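Local coordinates for protein glycoside hydrolase family 31 (Trueperella pyogenes, PDB 5I0G) that probably degrades the cyclic glucan cycloalternan, as a family 31 glycoside hydrolase built round a TIM barrel and bound here to that sugar, at residues 588-593 with 603-608; 213-218 with 275-280. The protein carries 1 engineered substitution. One frame throughout, in Å; residues are numbered along the deposited sequence.

Contact 1. Residues 588-593 with 603-608. With GLC (alpha-D-glucopyranose), chain B.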
loop_
_atom_site.group_PDB
_atom_site.type_symbol
_atom_site.label_atom_id
_atom_site.label_comp_id
_atom_site.label_asym_id
_atom_site.label_seq_id
_atom_site.Cartn_x
_atom_site.Cartn_y
_atom_site.Cartn_z
ATOM N N MET A 588 -7.775 -4.620 -15.276
ATOM C CA MET A 588 -9.155 -4.131 -15.321
ATOM C C MET A 588 -9.988 -4.982 -14.385
ATOM O O MET A 588 -10.118 -6.201 -14.604
ATOM C CB MET A 588 -9.695 -4.259 -16.741
ATOM C CG MET A 588 -11.105 -3.735 -16.952
ATOM S SD MET A 588 -11.725 -4.176 -18.584
ATOM C CE MET A 588 -13.244 -3.227 -18.614
ATOM N N GLN A 589 -10.570 -4.343 -13.369
ATOM C CA GLN A 589 -11.214 -5.054 -12.250
ATOM C C GLN A 589 -12.260 -4.210 -11.545
ATOM O O GLN A 589 -12.019 -3.047 -11.290
ATOM C CB GLN A 589 -10.135 -5.495 -11.229
ATOM C CG GLN A 589 -10.636 -6.364 -10.066
ATOM C CD GLN A 589 -10.477 -5.754 -8.676
ATOM O OE1 GLN A 589 -10.383 -6.489 -7.702
ATOM N NE2 GLN A 589 -10.427 -4.428 -8.573
ATOM N N TYR A 590 -13.409 -4.816 -11.224
ATOM C CA TYR A 590 -14.413 -4.217 -10.344
ATOM C C TYR A 590 -14.531 -4.996 -9.058
ATOM O O TYR A 590 -14.256 -6.189 -9.035
ATOM C CB TYR A 590 -15.789 -4.084 -11.027
ATOM C CG TYR A 590 -16.573 -5.355 -11.253
ATOM C CD1 TYR A 590 -17.343 -5.917 -10.236
ATOM C CD2 TYR A 590 -16.585 -5.972 -12.500
ATOM C CE1 TYR A 590 -18.100 -7.067 -10.452
ATOM C CE2 TYR A 590 -17.342 -7.115 -12.728
ATOM C CZ TYR A 590 -18.089 -7.664 -11.697
ATOM O OH TYR A 590 -18.823 -8.814 -11.912
ATOM N N HIS A 591 -14.960 -4.308 -8.006
ATOM C CA HIS A 591 -14.914 -4.838 -6.651
ATOM C C HIS A 591 -15.917 -4.100 -5.749
ATOM O O HIS A 591 -16.299 -2.981 -6.050
ATOM C CB HIS A 591 -13.483 -4.687 -6.123
ATOM C CG HIS A 591 -13.268 -5.257 -4.757
ATOM N ND1 HIS A 591 -13.800 -6.470 -4.359
ATOM C CD2 HIS A 591 -12.561 -4.789 -3.700
ATOM C CE1 HIS A 591 -13.467 -6.699 -3.104
ATOM N NE2 HIS A 591 -12.699 -5.706 -2.686
ATOM N N SER A 592 -16.353 -4.739 -4.669
ATOM C CA SER A 592 -17.290 -4.130 -3.728
ATOM C C SER A 592 -17.024 -4.604 -2.294
ATOM O O SER A 592 -16.733 -5.773 -2.061
ATOM C CB SER A 592 -18.748 -4.466 -4.114
ATOM O OG SER A 592 -18.970 -5.872 -4.064
ATOM N N GLU A 593 -17.175 -3.678 -1.353
ATOM C CA GLU A 593 -16.869 -3.899 0.054
ATOM C C GLU A 593 -17.983 -4.640 0.790
ATOM O O GLU A 593 -19.146 -4.558 0.399
ATOM C CB GLU A 593 -16.671 -2.551 0.737
ATOM C CG GLU A 593 -15.975 -2.661 2.079
ATOM C CD GLU A 593 -15.715 -1.319 2.723
ATOM O OE1 GLU A 593 -16.524 -0.379 2.482
ATOM O OE2 GLU A 593 -14.703 -1.253 3.473
ATOM N N ASP A 603 -22.885 -4.469 -4.852
ATOM C CA ASP A 603 -22.052 -5.033 -5.939
ATOM C C ASP A 603 -21.758 -3.964 -7.009
ATOM O O ASP A 603 -22.632 -3.158 -7.330
ATOM C CB ASP A 603 -22.749 -6.217 -6.644
ATOM C CG ASP A 603 -22.903 -7.488 -5.757
ATOM O OD1 ASP A 603 -22.611 -7.470 -4.538
ATOM O OD2 ASP A 603 -23.344 -8.532 -6.315
ATOM N N ARG A 604 -20.537 -3.963 -7.547
ATOM C CA ARG A 604 -20.157 -3.050 -8.634
ATOM C C ARG A 604 -20.259 -3.753 -9.995
ATOM O O ARG A 604 -19.537 -3.435 -10.938
ATOM C CB ARG A 604 -18.739 -2.461 -8.402
ATOM C CG ARG A 604 -18.712 -1.097 -7.741
ATOM C CD ARG A 604 -19.351 -1.109 -6.352
ATOM N NE ARG A 604 -19.004 0.110 -5.620
ATOM C CZ ARG A 604 -19.547 0.511 -4.465
ATOM N NH1 ARG A 604 -20.511 -0.173 -3.853
ATOM N NH2 ARG A 604 -19.118 1.641 -3.917
ATOM N N THR A 605 -21.179 -4.712 -10.085
ATOM C CA THR A 605 -21.477 -5.386 -11.333
ATOM C C THR A 605 -22.229 -4.371 -12.205
ATOM O O THR A 605 -22.928 -3.509 -11.661
ATOM C CB THR A 605 -22.394 -6.607 -11.127
ATOM O OG1 THR A 605 -23.601 -6.186 -10.491
ATOM C CG2 THR A 605 -21.727 -7.670 -10.264
ATOM N N PRO A 606 -22.081 -4.451 -13.542
ATOM C CA PRO A 606 -22.797 -3.507 -14.418
ATOM C C PRO A 606 -24.324 -3.509 -14.214
ATOM O O PRO A 606 -24.956 -2.446 -14.294
ATOM C CB PRO A 606 -22.443 -4.010 -15.824
ATOM C CG PRO A 606 -21.115 -4.686 -15.658
ATOM C CD PRO A 606 -21.169 -5.328 -14.306
ATOM N N TRP A 607 -24.897 -4.682 -13.931
ATOM C CA TRP A 607 -26.356 -4.823 -13.768
ATOM C C TRP A 607 -26.838 -4.275 -12.426
ATOM O O TRP A 607 -27.865 -3.640 -12.370
ATOM C CB TRP A 607 -26.865 -6.263 -14.004
ATOM C CG TRP A 607 -25.951 -7.298 -13.488
ATOM C CD1 TRP A 607 -25.931 -7.836 -12.238
ATOM C CD2 TRP A 607 -24.884 -7.896 -14.212
ATOM N NE1 TRP A 607 -24.901 -8.740 -12.141
ATOM C CE2 TRP A 607 -24.236 -8.785 -13.337
ATOM C CE3 TRP A 607 -24.402 -7.752 -15.518
ATOM C CZ2 TRP A 607 -23.140 -9.556 -13.729
ATOM C CZ3 TRP A 607 -23.304 -8.503 -15.902
ATOM C CH2 TRP A 607 -22.691 -9.401 -15.011
ATOM N N ASN A 608 -26.098 -4.491 -11.343
ATOM C CA ASN A 608 -26.506 -3.887 -10.069
ATOM C C ASN A 608 -26.465 -2.352 -10.120
ATOM O O ASN A 608 -27.405 -1.680 -9.668
ATOM C CB ASN A 608 -25.658 -4.383 -8.903
ATOM C CG ASN A 608 -26.173 -3.878 -7.570
ATOM O OD1 ASN A 608 -27.371 -3.959 -7.299
ATOM N ND2 ASN A 608 -25.283 -3.323 -6.748
HETATM C C1 GLC B . -9.579 -4.767 2.804
HETATM C C2 GLC B . -9.327 -4.521 1.314
HETATM C C3 GLC B . -10.576 -4.831 0.503
HETATM C C4 GLC B . -11.165 -6.198 0.832
HETATM C C5 GLC B . -11.325 -6.353 2.335
HETATM C C6 GLC B . -11.753 -7.760 2.704
HETATM O O2 GLC B . -8.943 -3.156 1.067
HETATM O O3 GLC B . -10.306 -4.785 -0.902
HETATM O O4 GLC B . -12.449 -6.305 0.218
HETATM O O5 GLC B . -10.092 -6.078 3.011
HETATM O O6 GLC B . -12.239 -7.688 4.040
HETATM O O HOH W 1 -19.113 -6.285 -6.850
#

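Contact 2. Residues 213-218 with 275-280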
loop_
_atom_site.group_PDB
_atom_site.type_symbol
_atom_site.label_atom_id
_atom_site.label_comp_id
_atom_site.label_asym_id
_atom_site.label_seq_id
_atom_site.Cartn_x
_atom_site.Cartn_y
_atom_site.Cartn_z
ATOM N N MET A 213 8.521 3.881 -2.132
ATOM C CA MET A 213 9.911 3.498 -2.362
ATOM C C MET A 213 10.800 4.709 -2.146
ATOM O O MET A 213 10.380 5.826 -2.432
ATOM C CB MET A 213 10.109 2.982 -3.781
ATOM C CG MET A 213 9.262 1.764 -4.124
ATOM S SD MET A 213 9.666 1.141 -5.750
ATOM C CE MET A 213 8.394 -0.127 -5.930
ATOM N N PRO A 214 12.037 4.498 -1.660
ATOM C CA PRO A 214 12.953 5.608 -1.448
ATOM C C PRO A 214 13.739 5.858 -2.737
ATOM O O PRO A 214 14.965 5.687 -2.771
ATOM C CB PRO A 214 13.855 5.078 -0.338
ATOM C CG PRO A 214 13.983 3.617 -0.664
ATOM C CD PRO A 214 12.719 3.216 -1.393
ATOM N N PHE A 215 13.016 6.247 -3.787
ATOM C CA PHE A 215 13.568 6.384 -5.144
ATOM C C PHE A 215 12.793 7.446 -5.902
ATOM O O PHE A 215 11.566 7.532 -5.741
ATOM C CB PHE A 215 13.479 5.067 -5.933
ATOM C CG PHE A 215 13.525 5.248 -7.440
ATOM C CD1 PHE A 215 14.744 5.401 -8.104
ATOM C CD2 PHE A 215 12.348 5.296 -8.193
ATOM C CE1 PHE A 215 14.790 5.589 -9.473
ATOM C CE2 PHE A 215 12.394 5.485 -9.567
ATOM C CZ PHE A 215 13.613 5.623 -10.208
ATOM N N ALA A 216 13.493 8.234 -6.721
ATOM C CA ALA A 216 12.821 9.108 -7.686
ATOM C C ALA A 216 13.685 9.465 -8.889
ATOM O O ALA A 216 14.915 9.398 -8.831
ATOM C CB ALA A 216 12.325 10.372 -7.013
ATOM N N GLN A 217 12.999 9.828 -9.972
ATOM C CA GLN A 217 13.608 10.343 -11.187
ATOM C C GLN A 217 13.402 11.825 -11.215
ATOM O O GLN A 217 12.335 12.302 -10.851
ATOM C CB GLN A 217 12.899 9.817 -12.433
ATOM C CG GLN A 217 12.954 8.335 -12.577
ATOM C CD GLN A 217 11.646 7.744 -13.039
ATOM O OE1 GLN A 217 11.580 7.224 -14.132
ATOM N NE2 GLN A 217 10.607 7.778 -12.176
ATOM N N VAL A 218 14.407 12.526 -11.718
ATOM C CA VAL A 218 14.378 13.977 -11.854
ATOM C C VAL A 218 14.589 14.258 -13.338
ATOM O O VAL A 218 15.634 13.908 -13.902
ATOM C CB VAL A 218 15.466 14.627 -10.983
ATOM C CG1 VAL A 218 15.425 16.145 -11.107
ATOM C CG2 VAL A 218 15.298 14.190 -9.525
ATOM N N ASP A 275 16.599 5.069 -19.218
ATOM C CA ASP A 275 17.887 4.647 -18.620
ATOM C C ASP A 275 17.813 4.664 -17.100
ATOM O O ASP A 275 18.254 3.721 -16.444
ATOM C CB ASP A 275 19.060 5.570 -19.030
ATOM C CG ASP A 275 19.368 5.515 -20.511
ATOM O OD1 ASP A 275 19.027 4.503 -21.141
ATOM O OD2 ASP A 275 19.962 6.482 -21.055
ATOM N N VAL A 276 17.244 5.741 -16.555
ATOM C CA VAL A 276 17.210 5.955 -15.104
ATOM C C VAL A 276 16.337 4.888 -14.424
ATOM O O VAL A 276 16.770 4.264 -13.462
ATOM C CB VAL A 276 16.759 7.387 -14.739
ATOM C CG1 VAL A 276 16.527 7.534 -13.234
ATOM C CG2 VAL A 276 17.796 8.411 -15.220
ATOM N N LEU A 277 15.139 4.670 -14.938
ATOM C CA LEU A 277 14.286 3.613 -14.410
ATOM C C LEU A 277 14.940 2.221 -14.511
ATOM O O LEU A 277 14.891 1.465 -13.554
ATOM C CB LEU A 277 12.918 3.613 -15.094
ATOM C CG LEU A 277 11.916 2.582 -14.567
ATOM C CD1 LEU A 277 11.683 2.750 -13.071
ATOM C CD2 LEU A 277 10.613 2.691 -15.338
ATOM N N ASN A 278 15.551 1.893 -15.651
ATOM C CA ASN A 278 16.282 0.613 -15.801
ATOM C C ASN A 278 17.374 0.417 -14.787
ATOM O O ASN A 278 17.544 -0.674 -14.241
ATOM C CB ASN A 278 16.929 0.477 -17.181
ATOM C CG ASN A 278 16.053 -0.245 -18.147
ATOM O OD1 ASN A 278 15.820 -1.452 -18.029
ATOM N ND2 ASN A 278 15.521 0.500 -19.092
ATOM N N GLY A 279 18.132 1.478 -14.558
ATOM C CA GLY A 279 19.142 1.481 -13.515
ATOM C C GLY A 279 18.558 1.032 -12.183
ATOM O O GLY A 279 19.116 0.165 -11.518
ATOM N N PHE A 280 17.429 1.619 -11.805
ATOM C CA PHE A 280 16.777 1.294 -10.530
ATOM C C PHE A 280 16.288 -0.139 -10.520
ATOM O O PHE A 280 16.453 -0.832 -9.542
ATOM C CB PHE A 280 15.628 2.265 -10.268
ATOM C CG PHE A 280 14.810 1.958 -9.032
ATOM C CD1 PHE A 280 15.412 1.786 -7.799
ATOM C CD2 PHE A 280 13.427 1.897 -9.104
ATOM C CE1 PHE A 280 14.648 1.533 -6.664
ATOM C CE2 PHE A 280 12.664 1.656 -7.969
ATOM C CZ PHE A 280 13.275 1.478 -6.753
#

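Contact 1. Residues 588-593 with 603-608
A single water clasps S592 to R604, showing how solvent can link two neighbouring segments that share no direct hydrogen bond. Its oxygen accepts from the backbone N of R604 at 2.8 Å and lies 2.8 Å from OG of S592, which is held between its own backbone N and carbonyl carbon (chi1 62°). One residue earlier, H591 points away from segment 603-608. The edge of its ring faces a glucose, where NE2 donates to O4 at 3.0 Å and also pairs with O3 at 3.1 Å; E330 grips the same sugar. The contact lies at the end of strand 587-590, the eighth strand of the TIM barrel, where the chain leaving the C-terminal strand end lines the glycan pocket and returns towards helix 606-613. Y590 backs this return. R604 O, hydrogen-bonded to Y575 OH, lies over one face of its ring, 3.4 Å from CD1, while T605 CA approaches the same ring in a CH-pi contact, 4.3 Å from the centroid. T605 CG2 also sits 3.5 Å from the hydroxyl oxygen OH of Y590, which bonds to H317. The aliphatic part of R604 runs beside the carbonyl O of H591, and its bend at chi2 carries the guanidinium on to R602 O, G564 O, S535 and G567 O. T605 is the N-cap of the helix, its OG1 accepting from the backbone N of N608, whose ND2 also donates to a lone pair of D603 O at 2.7 Å, nearly straight (175°) and in the plane of both groups.

Contact 2. Residues 213-218 with 275-280
V276 is the first residue of segment 275-280 to meet strand 215-218, and it does so with one branch: CG1 packs 3.7 Å from CG of Q217, the two side chains lying alongside and pointing opposite ways. L277 follows, lying to the flank. Its CB comes 4.0 Å from Q217 OE1, and its CD1 lies 4.5 Å from CZ of F215, oblique to that ring. Bent at chi2, the chain of Q217 brings its buried amide to partners outside the two segments: OE1 bonds to Y656 OH and NE2 to the backbone O of V176 on neighbouring strand 174-179, so both ends are satisfied and the amide's rotation is probably fixed.

One turn after V276 comes F280, which carries the largest share of the interface. Its ring and that of F215 form an offset stack, the centroids 3.9 Å apart and the planes only 2° from parallel. The displacement sets CB of F280 against CE1 of F215 at 3.5 Å, while CB of F215 lies over the F280 face as a CH-pi contact. F215 extends CG away from its backbone N (chi1 158°), laying the ring across F280. At the rim of the F280 ring, rather than over it, the M213 sulfur SD sits near the ring plane, 3.8 Å from CZ, a Met-aromatic contact delivered by an extended side chain. H229, from the adjacent strand 225-230, meets F280 edge-to-face.

The axes of segments 275-280 and 215-218 pass 9.2 Å apart and run nearly antiparallel, at 163°. This is alpha-on-beta packing: helix 273-284 lies on one face of the mixed five-stranded sheet that includes strands 212-219 and 225-230, with the F215-F280 stack at the interface between helix and sheet.

How the contacts relate
Contact 2 is complete in sequence well before contact 1 begins. Their centres are 35 Å apart and their nearest atoms about 19 Å, so they do not touch, and they share no sheet. Contact 2 joins helix 273-284 to the mixed five-stranded sheet that precedes the barrel; soon after that helix, the chain enters the first barrel strand, 298-300. Contact 1 lies at the other end of the barrel's strand order, at the end of strand 587-590, and reaches the bound glycan. One contact therefore packs a helix on a sheet ahead of the barrel, while the other lies by the bound sugar at the C-terminal end of the TIM barrel.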